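ABC transporter substrate-binding protein (Streptococcus pneumoniae, PDB 4OHN) probably captures histidine outside the cell and delivers it to the membrane components of an ABC uptake transporter. Local coordinates at residues Pro63-Trp66 / Asp67-Glu70; Asp233-Phe236 / Gln237-Gln241; Ile116-Ala119 / Lys120-Thr123; Asn184-Leu187 / Glu188-Val192; Asp9-Ser12 / Lys13-Asn17. All blocks are in the same frame, centred on the assembly; numbering follows the deposited sequence. Where two conformers were deposited one is given.

Contact 1: residues Pro63-Trp66 / Asp67-Glu70; sequences PIDW and DLKE. With HIS (histidine), chain B.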
loop_
_atom_site.group_PDB
_atom_site.type_symbol
_atom_site.label_atom_id
_atom_site.label_comp_id
_atom_site.label_asym_id
_atom_site.label_seq_id
_atom_site.Cartn_x
_atom_site.Cartn_y
_atom_site.Cartn_z
ATOM N N PRO A 63 9.847 3.992 -9.456
ATOM C CA PRO A 63 8.469 3.563 -9.686
ATOM C C PRO A 63 8.458 2.212 -10.389
ATOM O O PRO A 63 9.247 1.961 -11.295
ATOM C CB PRO A 63 7.882 4.675 -10.566
ATOM C CG PRO A 63 9.057 5.300 -11.227
ATOM C CD PRO A 63 10.216 5.168 -10.255
ATOM N N ILE A 64 7.547 1.339 -9.974
ATOM C CA ILE A 64 7.413 0.010 -10.560
ATOM C C ILE A 64 5.974 -0.238 -10.984
ATOM O O ILE A 64 5.031 0.419 -10.569
ATOM C CB ILE A 64 7.843 -1.113 -9.568
ATOM C CG1 ILE A 64 6.958 -1.110 -8.313
ATOM C CG2 ILE A 64 9.323 -0.980 -9.211
ATOM C CD1 ILE A 64 7.203 -2.295 -7.368
ATOM N N ASP A 65 5.818 -1.245 -11.819
ATOM C CA ASP A 65 4.535 -1.834 -12.101
ATOM C C ASP A 65 4.203 -2.718 -10.889
ATOM O O ASP A 65 4.946 -3.648 -10.574
ATOM C CB ASP A 65 4.698 -2.667 -13.383
ATOM C CG ASP A 65 3.488 -3.447 -13.755
ATOM O OD1 ASP A 65 2.528 -3.536 -12.997
ATOM O OD2 ASP A 65 3.505 -3.978 -14.898
ATOM N N TRP A 66 3.125 -2.405 -10.193
ATOM C CA TRP A 66 2.783 -3.102 -8.950
ATOM C C TRP A 66 2.610 -4.601 -9.202
ATOM O O TRP A 66 2.891 -5.405 -8.317
ATOM C CB TRP A 66 1.559 -2.480 -8.282
ATOM C CG TRP A 66 1.355 -2.873 -6.857
ATOM C CD1 TRP A 66 0.299 -3.564 -6.337
ATOM C CD2 TRP A 66 2.220 -2.562 -5.753
ATOM N NE1 TRP A 66 0.465 -3.728 -4.977
ATOM C CE2 TRP A 66 1.626 -3.098 -4.595
ATOM C CE3 TRP A 66 3.429 -1.882 -5.636
ATOM C CZ2 TRP A 66 2.207 -2.989 -3.346
ATOM C CZ3 TRP A 66 4.016 -1.764 -4.382
ATOM C CH2 TRP A 66 3.407 -2.306 -3.247
ATOM N N ASP A 67 2.217 -4.985 -10.410
ATOM C CA ASP A 67 2.082 -6.391 -10.776
ATOM C C ASP A 67 3.392 -7.156 -10.713
ATOM O O ASP A 67 3.393 -8.386 -10.564
ATOM C CB ASP A 67 1.504 -6.520 -12.194
ATOM C CG ASP A 67 0.068 -6.042 -12.312
ATOM O OD1 ASP A 67 -0.643 -5.986 -11.289
ATOM O OD2 ASP A 67 -0.359 -5.777 -13.471
ATOM N N LEU A 68 4.496 -6.450 -10.891
ATOM C CA LEU A 68 5.810 -7.056 -11.038
ATOM C C LEU A 68 6.682 -6.933 -9.796
ATOM O O LEU A 68 7.877 -7.272 -9.839
ATOM C CB LEU A 68 6.545 -6.404 -12.218
ATOM C CG LEU A 68 5.793 -6.323 -13.547
ATOM C CD1 LEU A 68 6.730 -5.859 -14.657
ATOM C CD2 LEU A 68 5.148 -7.635 -13.932
ATOM N N LYS A 69 6.127 -6.466 -8.689
ATOM C CA LYS A 69 6.945 -6.111 -7.528
ATOM C C LYS A 69 7.795 -7.259 -6.995
ATOM O O LYS A 69 8.953 -7.042 -6.668
ATOM C CB LYS A 69 6.085 -5.499 -6.429
ATOM C CG LYS A 69 5.034 -6.419 -5.879
ATOM C CD LYS A 69 4.024 -5.637 -5.074
ATOM C CE LYS A 69 2.781 -6.441 -4.760
ATOM N NZ LYS A 69 2.041 -6.816 -6.004
ATOM N N GLU A 70 7.256 -8.466 -6.945
ATOM C CA GLU A 70 8.028 -9.611 -6.457
ATOM C C GLU A 70 9.184 -9.890 -7.396
ATOM O O GLU A 70 10.311 -10.123 -6.937
ATOM C CB GLU A 70 7.123 -10.836 -6.304
ATOM C CG GLU A 70 7.863 -12.127 -5.935
ATOM C CD GLU A 70 8.431 -12.869 -7.139
ATOM O OE1 GLU A 70 7.827 -12.802 -8.233
ATOM O OE2 GLU A 70 9.488 -13.521 -6.992
HETATM N N HIS B . -1.882 -2.470 0.245
HETATM C CA HIS B . -2.063 -3.105 -1.083
HETATM C C HIS B . -0.920 -4.047 -1.389
HETATM O O HIS B . 0.025 -4.147 -0.574
HETATM C CB HIS B . -2.313 -2.070 -2.205
HETATM C CG HIS B . -1.121 -1.315 -2.719
HETATM N ND1 HIS B . -1.015 -0.977 -4.058
HETATM C CD2 HIS B . -0.052 -0.747 -2.107
HETATM C CE1 HIS B . 0.079 -0.265 -4.245
HETATM N NE2 HIS B . 0.679 -0.104 -3.077
HETATM O OXT HIS B . -0.987 -4.698 -2.453
#

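Contact 2: residues Asp233-Phe236 / Gln237-Gln241; sequences DGKF and QEISQ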
loop_
_atom_site.group_PDB
_atom_site.type_symbol
_atom_site.label_atom_id
_atom_site.label_comp_id
_atom_site.label_asym_id
_atom_site.label_seq_id
_atom_site.Cartn_x
_atom_site.Cartn_y
_atom_site.Cartn_z
ATOM N N ASP A 233 11.890 10.391 18.624
ATOM C CA ASP A 233 12.501 11.678 18.300
ATOM C C ASP A 233 11.546 12.712 17.713
ATOM O O ASP A 233 11.974 13.810 17.332
ATOM C CB ASP A 233 13.773 11.530 17.435
ATOM C CG ASP A 233 13.510 11.001 16.057
ATOM O OD1 ASP A 233 12.355 11.010 15.577
ATOM O OD2 ASP A 233 14.503 10.543 15.423
ATOM N N GLY A 234 10.272 12.350 17.636
ATOM C CA GLY A 234 9.248 13.245 17.124
ATOM C C GLY A 234 8.957 13.083 15.643
ATOM O O GLY A 234 7.914 13.551 15.155
ATOM N N LYS A 235 9.846 12.425 14.910
ATOM C CA LYS A 235 9.722 12.415 13.470
ATOM C C LYS A 235 8.561 11.544 12.982
ATOM O O LYS A 235 7.823 11.941 12.075
ATOM C CB LYS A 235 11.043 11.970 12.842
ATOM C CG LYS A 235 11.082 12.062 11.326
ATOM C CD LYS A 235 10.800 13.474 10.834
ATOM C CE LYS A 235 11.940 14.049 10.029
ATOM N NZ LYS A 235 11.646 15.468 9.664
ATOM N N PHE A 236 8.368 10.369 13.559
ATOM C CA PHE A 236 7.252 9.546 13.126
ATOM C C PHE A 236 5.935 10.285 13.328
ATOM O O PHE A 236 5.063 10.306 12.444
ATOM C CB PHE A 236 7.222 8.196 13.856
ATOM C CG PHE A 236 6.218 7.239 13.289
ATOM C CD1 PHE A 236 6.584 6.326 12.325
ATOM C CD2 PHE A 236 4.901 7.294 13.691
ATOM C CE1 PHE A 236 5.660 5.454 11.790
ATOM C CE2 PHE A 236 3.974 6.417 13.145
ATOM C CZ PHE A 236 4.370 5.510 12.193
ATOM N N GLN A 237 5.785 10.922 14.479
ATOM C CA GLN A 237 4.578 11.674 14.764
ATOM C C GLN A 237 4.380 12.843 13.814
ATOM O O GLN A 237 3.254 13.111 13.374
ATOM C CB GLN A 237 4.593 12.182 16.208
ATOM C CG GLN A 237 4.368 11.090 17.226
ATOM C CD GLN A 237 3.182 10.224 16.887
ATOM O OE1 GLN A 237 2.099 10.722 16.584
ATOM N NE2 GLN A 237 3.387 8.921 16.901
ATOM N N GLU A 238 5.462 13.545 13.500
ATOM C CA GLU A 238 5.396 14.655 12.557
ATOM C C GLU A 238 4.905 14.163 11.191
ATOM O O GLU A 238 4.022 14.769 10.589
ATOM C CB GLU A 238 6.774 15.290 12.440
ATOM C CG GLU A 238 6.927 16.374 11.382
ATOM C CD GLU A 238 8.385 16.749 11.167
ATOM O OE1 GLU A 238 9.199 16.547 12.093
ATOM O OE2 GLU A 238 8.717 17.239 10.070
ATOM N N ILE A 239 5.485 13.080 10.687
ATOM C CA ILE A 239 5.109 12.546 9.375
ATOM C C ILE A 239 3.652 12.063 9.394
ATOM O O ILE A 239 2.882 12.310 8.457
ATOM C CB ILE A 239 6.066 11.420 8.962
ATOM C CG1 ILE A 239 7.495 11.960 8.788
ATOM C CG2 ILE A 239 5.608 10.780 7.673
ATOM C CD1 ILE A 239 8.550 10.868 8.668
ATOM N N SER A 240 3.265 11.413 10.483
ATOM C CA SER A 240 1.911 10.905 10.631
ATOM C C SER A 240 0.877 12.033 10.613
ATOM O O SER A 240 -0.163 11.946 9.943
ATOM C CB SER A 240 1.838 10.066 11.916
ATOM O OG SER A 240 0.583 9.434 12.066
ATOM N N GLN A 241 1.166 13.109 11.337
ATOM C CA GLN A 241 0.252 14.241 11.391
ATOM C C GLN A 241 0.146 14.909 10.034
ATOM O O GLN A 241 -0.937 15.344 9.629
ATOM C CB GLN A 241 0.709 15.266 12.432
ATOM C CG GLN A 241 0.475 14.838 13.876
ATOM C CD GLN A 241 -0.999 14.697 14.219
ATOM O OE1 GLN A 241 -1.844 15.424 13.694
ATOM N NE2 GLN A 241 -1.314 13.754 15.097
#

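Contact 3: residues Ile116-Ala119 / Lys120-Thr123; sequences ITTA and KDMT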
loop_
_atom_site.group_PDB
_atom_site.type_symbol
_atom_site.label_atom_id
_atom_site.label_comp_id
_atom_site.label_asym_id
_atom_site.label_seq_id
_atom_site.Cartn_x
_atom_site.Cartn_y
_atom_site.Cartn_z
ATOM N N ILE A 116 -25.628 1.541 -2.222
ATOM C CA ILE A 116 -24.954 0.336 -1.717
ATOM C C ILE A 116 -24.038 0.716 -0.568
ATOM O O ILE A 116 -23.049 1.436 -0.761
ATOM C CB ILE A 116 -24.111 -0.340 -2.820
ATOM C CG1 ILE A 116 -24.984 -0.751 -3.992
ATOM C CG2 ILE A 116 -23.368 -1.547 -2.244
ATOM C CD1 ILE A 116 -24.222 -1.171 -5.232
ATOM N N THR A 117 -24.356 0.231 0.625
ATOM C CA THR A 117 -23.557 0.489 1.818
ATOM C C THR A 117 -23.188 -0.813 2.540
ATOM O O THR A 117 -22.715 -0.794 3.669
ATOM C CB THR A 117 -24.286 1.402 2.816
ATOM O OG1 THR A 117 -25.487 0.772 3.271
ATOM C CG2 THR A 117 -24.631 2.759 2.159
ATOM N N THR A 118 -23.425 -1.951 1.891
ATOM C CA THR A 118 -23.105 -3.246 2.467
ATOM C C THR A 118 -22.705 -4.184 1.347
ATOM O O THR A 118 -23.201 -4.058 0.231
ATOM C CB THR A 118 -24.301 -3.798 3.254
ATOM O OG1 THR A 118 -23.911 -5.010 3.918
ATOM C CG2 THR A 118 -25.483 -4.107 2.378
ATOM N N ALA A 119 -21.845 -5.153 1.646
ATOM C CA ALA A 119 -21.401 -6.132 0.649
ATOM C C ALA A 119 -22.580 -6.882 0.053
ATOM O O ALA A 119 -22.570 -7.194 -1.141
ATOM C CB ALA A 119 -20.436 -7.116 1.283
ATOM N N LYS A 120 -23.607 -7.222 0.822
ATOM C CA LYS A 120 -24.675 -8.007 0.217
ATOM C C LYS A 120 -25.421 -7.273 -0.883
ATOM O O LYS A 120 -26.002 -7.909 -1.761
ATOM C CB LYS A 120 -25.612 -8.619 1.249
ATOM C CG LYS A 120 -26.501 -7.718 2.014
ATOM C CD LYS A 120 -27.220 -8.594 3.038
ATOM C CE LYS A 120 -28.433 -7.937 3.654
ATOM N NZ LYS A 120 -28.800 -8.609 4.939
ATOM N N ASP A 121 -25.381 -5.948 -0.896
ATOM C CA ASP A 121 -26.036 -5.214 -1.956
ATOM C C ASP A 121 -25.160 -5.089 -3.211
ATOM O O ASP A 121 -25.555 -4.435 -4.182
ATOM C CB ASP A 121 -26.579 -3.885 -1.429
ATOM C CG ASP A 121 -27.801 -4.074 -0.545
ATOM O OD1 ASP A 121 -28.437 -5.142 -0.597
ATOM O OD2 ASP A 121 -28.130 -3.145 0.231
ATOM N N MET A 122 -24.009 -5.762 -3.205
ATOM C CA MET A 122 -23.221 -5.968 -4.429
ATOM C C MET A 122 -23.654 -7.196 -5.207
ATOM O O MET A 122 -23.010 -7.561 -6.202
ATOM C CB MET A 122 -21.736 -6.071 -4.084
ATOM C CG MET A 122 -21.102 -4.745 -3.722
ATOM S SD MET A 122 -20.961 -3.588 -5.125
ATOM C CE MET A 122 -19.758 -4.442 -6.146
ATOM N N THR A 123 -24.709 -7.857 -4.763
ATOM C CA THR A 123 -25.180 -9.061 -5.423
ATOM C C THR A 123 -25.497 -8.729 -6.881
ATOM O O THR A 123 -26.259 -7.809 -7.180
ATOM C CB THR A 123 -26.371 -9.700 -4.670
ATOM O OG1 THR A 123 -25.929 -10.087 -3.356
ATOM C CG2 THR A 123 -26.866 -10.942 -5.423
HETATM O O HOH W 1 -27.139 -0.777 0.807
#

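Contact 4: residues Asn184-Leu187 / Glu188-Val192; sequences NYYL and EAEGV. With ACT (acetate ion), chain C.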
loop_
_atom_site.group_PDB
_atom_site.type_symbol
_atom_site.label_atom_id
_atom_site.label_comp_id
_atom_site.label_asym_id
_atom_site.label_seq_id
_atom_site.Cartn_x
_atom_site.Cartn_y
_atom_site.Cartn_z
ATOM N N ASN A 184 -9.601 7.276 1.616
ATOM C CA ASN A 184 -9.818 8.471 2.452
ATOM C C ASN A 184 -9.037 9.664 1.903
ATOM O O ASN A 184 -9.575 10.764 1.751
ATOM C CB ASN A 184 -9.368 8.226 3.896
ATOM C CG ASN A 184 -10.317 7.340 4.696
ATOM O OD1 ASN A 184 -11.466 7.141 4.328
ATOM N ND2 ASN A 184 -9.829 6.837 5.833
ATOM N N TYR A 185 -7.761 9.468 1.591
ATOM C CA TYR A 185 -6.942 10.575 1.130
ATOM C C TYR A 185 -7.375 11.054 -0.260
ATOM O O TYR A 185 -7.522 12.259 -0.504
ATOM C CB TYR A 185 -5.453 10.185 1.124
ATOM C CG TYR A 185 -4.548 11.328 0.764
ATOM C CD1 TYR A 185 -4.270 11.623 -0.560
ATOM C CD2 TYR A 185 -3.977 12.121 1.750
ATOM C CE1 TYR A 185 -3.471 12.680 -0.913
ATOM C CE2 TYR A 185 -3.170 13.175 1.417
ATOM C CZ TYR A 185 -2.905 13.448 0.083
ATOM O OH TYR A 185 -2.080 14.505 -0.251
ATOM N N TYR A 186 -7.546 10.105 -1.170
ATOM C CA TYR A 186 -7.921 10.430 -2.541
ATOM C C TYR A 186 -9.225 11.207 -2.591
ATOM O O TYR A 186 -9.332 12.237 -3.264
ATOM C CB TYR A 186 -8.070 9.139 -3.336
ATOM C CG TYR A 186 -8.631 9.348 -4.732
ATOM C CD1 TYR A 186 -9.995 9.435 -4.941
ATOM C CD2 TYR A 186 -7.804 9.430 -5.823
ATOM C CE1 TYR A 186 -10.523 9.641 -6.208
ATOM C CE2 TYR A 186 -8.326 9.630 -7.112
ATOM C CZ TYR A 186 -9.688 9.737 -7.283
ATOM O OH TYR A 186 -10.199 9.925 -8.555
ATOM N N LEU A 187 -10.234 10.703 -1.898
ATOM C CA LEU A 187 -11.555 11.324 -2.029
ATOM C C LEU A 187 -11.543 12.729 -1.458
ATOM O O LEU A 187 -12.161 13.651 -2.029
ATOM C CB LEU A 187 -12.603 10.456 -1.354
ATOM C CG LEU A 187 -12.872 9.117 -2.051
ATOM C CD1 LEU A 187 -13.755 8.224 -1.183
ATOM C CD2 LEU A 187 -13.508 9.293 -3.417
ATOM N N GLU A 188 -10.830 12.929 -0.362
ATOM C CA GLU A 188 -10.713 14.265 0.211
ATOM C C GLU A 188 -9.922 15.197 -0.712
ATOM O O GLU A 188 -10.317 16.343 -0.935
ATOM C CB GLU A 188 -10.097 14.212 1.601
ATOM C CG GLU A 188 -10.186 15.525 2.348
ATOM C CD GLU A 188 -9.918 15.377 3.835
ATOM O OE1 GLU A 188 -9.215 14.422 4.228
ATOM O OE2 GLU A 188 -10.418 16.219 4.612
ATOM N N ALA A 189 -8.825 14.701 -1.271
ATOM C CA ALA A 189 -7.976 15.519 -2.129
ATOM C C ALA A 189 -8.706 15.963 -3.385
ATOM O O ALA A 189 -8.496 17.065 -3.876
ATOM C CB ALA A 189 -6.738 14.765 -2.496
ATOM N N GLU A 190 -9.582 15.103 -3.892
ATOM C CA GLU A 190 -10.320 15.391 -5.109
ATOM C C GLU A 190 -11.662 16.087 -4.824
ATOM O O GLU A 190 -12.404 16.408 -5.750
ATOM C CB GLU A 190 -10.528 14.103 -5.913
ATOM C CG GLU A 190 -9.245 13.312 -6.212
ATOM C CD GLU A 190 -8.202 14.093 -6.982
ATOM O OE1 GLU A 190 -8.587 14.923 -7.824
ATOM O OE2 GLU A 190 -6.993 13.861 -6.744
ATOM N N GLY A 191 -11.979 16.297 -3.545
ATOM C CA GLY A 191 -13.150 17.070 -3.152
ATOM C C GLY A 191 -14.466 16.325 -3.266
ATOM O O GLY A 191 -15.540 16.961 -3.257
ATOM N N VAL A 192 -14.406 14.997 -3.332
ATOM C CA VAL A 192 -15.587 14.187 -3.614
ATOM C C VAL A 192 -15.908 13.133 -2.556
ATOM O O VAL A 192 -16.627 12.177 -2.838
ATOM C CB VAL A 192 -15.510 13.523 -5.020
ATOM C CG1 VAL A 192 -15.535 14.599 -6.122
ATOM C CG2 VAL A 192 -14.294 12.637 -5.152
HETATM C C ACT C . -13.792 9.948 -8.477
HETATM O O ACT C . -14.913 10.471 -8.691
HETATM O OXT ACT C . -12.787 10.664 -8.702
HETATM C CH3 ACT C . -13.697 8.550 -7.968
#

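Contact 5: residues Asp9-Ser12 / Lys13-Asn17; sequences DNWS and KYQSN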
loop_
_atom_site.group_PDB
_atom_site.type_symbol
_atom_site.label_atom_id
_atom_site.label_comp_id
_atom_site.label_asym_id
_atom_site.label_seq_id
_atom_site.Cartn_x
_atom_site.Cartn_y
_atom_site.Cartn_z
ATOM N N ASP A 9 23.005 -11.086 1.995
ATOM C CA ASP A 9 22.872 -10.096 3.081
ATOM C C ASP A 9 23.692 -8.840 2.728
ATOM O O ASP A 9 24.848 -8.710 3.160
ATOM C CB ASP A 9 23.337 -10.735 4.408
ATOM C CG ASP A 9 22.836 -9.999 5.676
ATOM O OD1 ASP A 9 21.871 -9.221 5.618
ATOM O OD2 ASP A 9 23.394 -10.231 6.769
ATOM N N ASN A 10 23.084 -7.924 1.963
ATOM C CA ASN A 10 23.769 -6.856 1.249
ATOM C C ASN A 10 23.900 -5.551 1.994
ATOM O O ASN A 10 24.256 -4.535 1.398
ATOM C CB ASN A 10 23.038 -6.562 -0.067
ATOM C CG ASN A 10 23.084 -7.713 -1.043
ATOM O OD1 ASN A 10 23.934 -8.591 -0.945
ATOM N ND2 ASN A 10 22.170 -7.702 -2.009
ATOM N N TRP A 11 23.619 -5.563 3.295
ATOM C CA TRP A 11 23.717 -4.345 4.088
ATOM C C TRP A 11 25.022 -3.585 3.850
ATOM O O TRP A 11 25.008 -2.374 3.661
ATOM C CB TRP A 11 23.535 -4.619 5.601
ATOM C CG TRP A 11 23.768 -3.363 6.363
ATOM C CD1 TRP A 11 24.874 -3.035 7.092
ATOM C CD2 TRP A 11 22.907 -2.220 6.410
ATOM N NE1 TRP A 11 24.752 -1.768 7.589
ATOM C CE2 TRP A 11 23.554 -1.241 7.183
ATOM C CE3 TRP A 11 21.649 -1.935 5.874
ATOM C CZ2 TRP A 11 22.979 0.003 7.436
ATOM C CZ3 TRP A 11 21.091 -0.707 6.115
ATOM C CH2 TRP A 11 21.753 0.249 6.896
ATOM N N SER A 12 26.138 -4.292 3.853
ATOM C CA SER A 12 27.424 -3.619 3.729
ATOM C C SER A 12 27.536 -2.864 2.405
ATOM O O SER A 12 28.177 -1.817 2.348
ATOM C CB SER A 12 28.606 -4.586 3.909
ATOM O OG SER A 12 28.686 -5.517 2.850
ATOM N N LYS A 13 26.902 -3.386 1.358
ATOM C CA LYS A 13 26.873 -2.715 0.062
ATOM C C LYS A 13 26.031 -1.437 0.118
ATOM O O LYS A 13 26.469 -0.394 -0.369
ATOM C CB LYS A 13 26.318 -3.655 -1.015
ATOM C CG LYS A 13 25.998 -2.991 -2.360
ATOM C CD LYS A 13 25.196 -3.928 -3.259
ATOM C CE LYS A 13 24.485 -3.166 -4.366
ATOM N NZ LYS A 13 23.656 -4.066 -5.214
ATOM N N TYR A 14 24.826 -1.507 0.687
ATOM C CA TYR A 14 23.992 -0.306 0.766
ATOM C C TYR A 14 24.713 0.767 1.564
ATOM O O TYR A 14 24.722 1.943 1.201
ATOM C CB TYR A 14 22.629 -0.589 1.412
ATOM C CG TYR A 14 21.908 -1.778 0.825
ATOM C CD1 TYR A 14 21.746 -1.904 -0.541
ATOM C CD2 TYR A 14 21.412 -2.788 1.647
ATOM C CE1 TYR A 14 21.116 -2.995 -1.070
ATOM C CE2 TYR A 14 20.779 -3.882 1.132
ATOM C CZ TYR A 14 20.629 -3.980 -0.231
ATOM O OH TYR A 14 19.982 -5.059 -0.784
ATOM N N GLN A 15 25.329 0.346 2.665
ATOM C CA GLN A 15 26.027 1.262 3.544
ATOM C C GLN A 15 27.240 1.908 2.860
ATOM O O GLN A 15 27.460 3.111 3.003
ATOM C CB GLN A 15 26.421 0.536 4.837
ATOM C CG GLN A 15 27.183 1.383 5.846
ATOM C CD GLN A 15 26.314 2.425 6.508
ATOM O OE1 GLN A 15 25.790 2.210 7.604
ATOM N NE2 GLN A 15 26.155 3.563 5.852
ATOM N N SER A 16 28.031 1.127 2.125
ATOM C CA SER A 16 29.230 1.667 1.487
ATOM C C SER A 16 28.904 2.489 0.240
ATOM O O SER A 16 29.592 3.463 -0.061
ATOM C CB SER A 16 30.233 0.554 1.156
ATOM O OG SER A 16 29.680 -0.403 0.273
ATOM N N ASN A 17 27.846 2.105 -0.470
ATOM C CA ASN A 17 27.398 2.866 -1.633
ATOM C C ASN A 17 26.582 4.091 -1.224
ATOM O O ASN A 17 26.333 4.970 -2.047
ATOM C CB ASN A 17 26.495 2.015 -2.523
ATOM C CG ASN A 17 27.246 0.985 -3.320
ATOM O OD1 ASN A 17 28.459 1.047 -3.461
ATOM N ND2 ASN A 17 26.506 0.031 -3.877
HETATM O O HOH W 2 26.813 -0.287 9.008
#

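Contact 1: residues Pro63-Trp66 / Asp67-Glu70
W66 sends its indole off anti to the backbone N (chi1 -164°), and K69, with CG set between its N and carbonyl carbon (chi1 62°), runs extended and bends only at its last torsion, lying over one indole face. K69 CD is 3.5 Å from the centroid of the W66 six-membered ring, a CH-pi contact; K69 NZ is 3.8 Å from the centroid of the five-membered ring, over the same face, a cation-pi pair. That ammonium also donates to W66 O (2.8 Å from NZ) and to G132 O. The bound histidine's imidazole covers the opposite face, while W66 NE1 donates to the carboxylate OXT of the ligand at 3.1 Å: tryptophan suits the pocket by offering two broad faces and an N-H. D65 sets the turn, its O accepting from L68 N (2.9 Å) and its OD1 from D67 N (3.0 Å), which comes from above the carboxylate plane. The turn joins strand 58-63 to helix 69-75, with I81 of strand 80-81 touching both W66 and K69.

Contact 2: residues Asp233-Phe236 / Gln237-Gln241
K235 and E238 cross at a slant one helical turn apart. The lysine chain leaves anti to its backbone N (chi1 -174°) and then bends at its second and third torsions, which carries NZ toward the extended glutamate. The salt bridge is loose: K235 NZ lies 3.4 Å from E238 OE2, a weak hydrogen bond. Lower down, K235 CG rests 3.9 Å from I239 CD1, so the aliphatic part of the lysine meets an apolar neighbour while its charge stays with E238. I239 also touches F43 and D46 of helix 43-53, and its branched apolar chain suits that buried place. F236 points to the same helix, against L47, and its ring meets Y231 edge-to-face. Q237 folds back beside it, the amide and ring planes 49° apart, with NE2 donating to D247 OD1. S240 is buried, and its short hydroxyl OG bonds to E246 O and V248 N. The start of the helix is set by an Asx turn, in which D233 OD1 accepts from K235 N at 3.0 Å; G234, with positive phi, supplies the N-cap position between two helices, a backbone shape that glycine tolerates easily. F236 and I239 thus face helix 43-53, which K235 also touches at A50, whereas the long K235-E238 pair, whose glutamate is exposed, probably contributes only modestly.

Contact 3: residues Ile116-Ala119 / Lys120-Thr123
I116, at the start of the segment, lays its CD1 3.7 Å from D121 O and 4.1 Å from M122 SD. Its CG1 stands beside the backbone N (chi1 -60°), leaving CG2 to approach D121 CB, and the isoleucine and methionine side chains cross at about a right angle. Both are buried, as suits apolar side chains, and methionine's unbranched thioether can bend to fit; the backbone O of I116 is meanwhile taken by T110 OG1 and N197 ND2. T117 joins in through water: its N donates to a water at 3.0 Å, and that water donates to D121 OD2 at 2.6 Å, so the solvent molecule ties the loop backbone to the carboxylate. T118 places its methyl CG2 3.5 Å from D121 OD2, while T118 O accepts from D121 N at 3.1 Å, the donor standing above the carbonyl plane. Here the chain enters a short 3-10 turn, a single coil in the connection from strand 102-111 to strand 127-130 of the solute-binding fold, in which each carbonyl reaches the N-H three residues ahead. A119 continues it, its O accepting from M122 N at 2.9 Å. Alanine's small CB lets it sit against L146 and V201, and M122 bends at its second and third torsions as it too reaches L146. Just beyond, K120 O accepts from T123 OG1 at 2.7 Å and also from T123 N.

Contact 4: residues Asn184-Leu187 / Glu188-Val192
L187 O accepts from V192 N at 2.9 Å, the long bond of a Schellman motif that ends the helix; its companion runs from G191 N to E188 O at 3.1 Å. G191 takes positive phi there, a conformation that glycine adopts with little cost. One residue earlier in the pattern, Y186 O receives E190 N at 2.9 Å and Y185 O receives A189 N, the last ordinary helical bonds. The Y186 hydroxyl donates to an acetate ion, OH to OXT 2.7 Å, which probably comes from the crystallisation liquor and is also bound by Y196 OH. With its CG anti to the backbone N (chi1 173°), Y186 turns its ring so that E190 crosses it obliquely, CG over one face 3.8 Å from the ring centroid; E190 has two conformers, so this CH-pi contact is doubtful. Tyrosine offers a hydroxyl donor and, perhaps, a flat surface. Elsewhere the buried L187 sends CD2 to V192 CG2 at 3.8 Å, the two apolar chains crossing at about a right angle. L187 continues onto Y196 and V198 of strand 196-200, whereas Y185 touches V29 and P30, so the end of helix 180-189 lies against both strand and loop.

Contact 5: residues Asp9-Ser12 / Lys13-Asn17
K13 begins the second segment with a weak bond from its N to N10 O, while its extended aliphatic chain runs outward, a fit for a charged residue on an exposed flank. Y14 N donates to the same N10 O more squarely, at 3.2 Å. The Y14 side chain, its CG beside its own backbone N (chi1 -50°), is turned so that N10 O lies 3.3 Å above the ring plane, offset toward the rim, and its ring also touches W11 CE3 through CD2 at 4.3 Å. Its hydroxyl bonds to D216 OD2, so tyrosine joins a buried ring to a polar end. Q15 N donates to W11 O at 2.9 Å, and the glutamine and indole lie side by side pointing the same way, with Q15 CB over one indole face and the amide plane nearly perpendicular to the ring. A water links W11 NE1 (2.9 Å) to Q15 OE1 (3.0 Å), and Q15 NE2 donates to Y55 O. S16 follows: its N donates to S12 O at 3.0 Å, and in one of its two conformers OG does so too, a bond that is therefore doubtful. W11 meets Y55 edge-to-face and touches T218 and K222. N10 occupies the N-cap position without a side-chain capping bond, and the pattern is that of a short alpha-helix laid over helix 217-232 by its aromatic side.

From the N terminus the chain passes contacts 5, 1, 3, 4 and 2. Each is a local turn or helical stretch, so they run in series and none nests or crosses another. Contact 5 lays the first helix on helix 217-232; contact 1 turns strand 58-63 into helix 69-75; contact 3 lies between strands 102-111 and 127-130; contact 4 ends helix 180-189 before strand 196-200; contact 2 sets the last helix against helix 43-53. Both chain ends thus pack on the lobe that carries contact 1, and the ligand lies in the cleft between the two lobes. Contacts 3 and 4 belong to the other lobe, their centres about 22 Å apart.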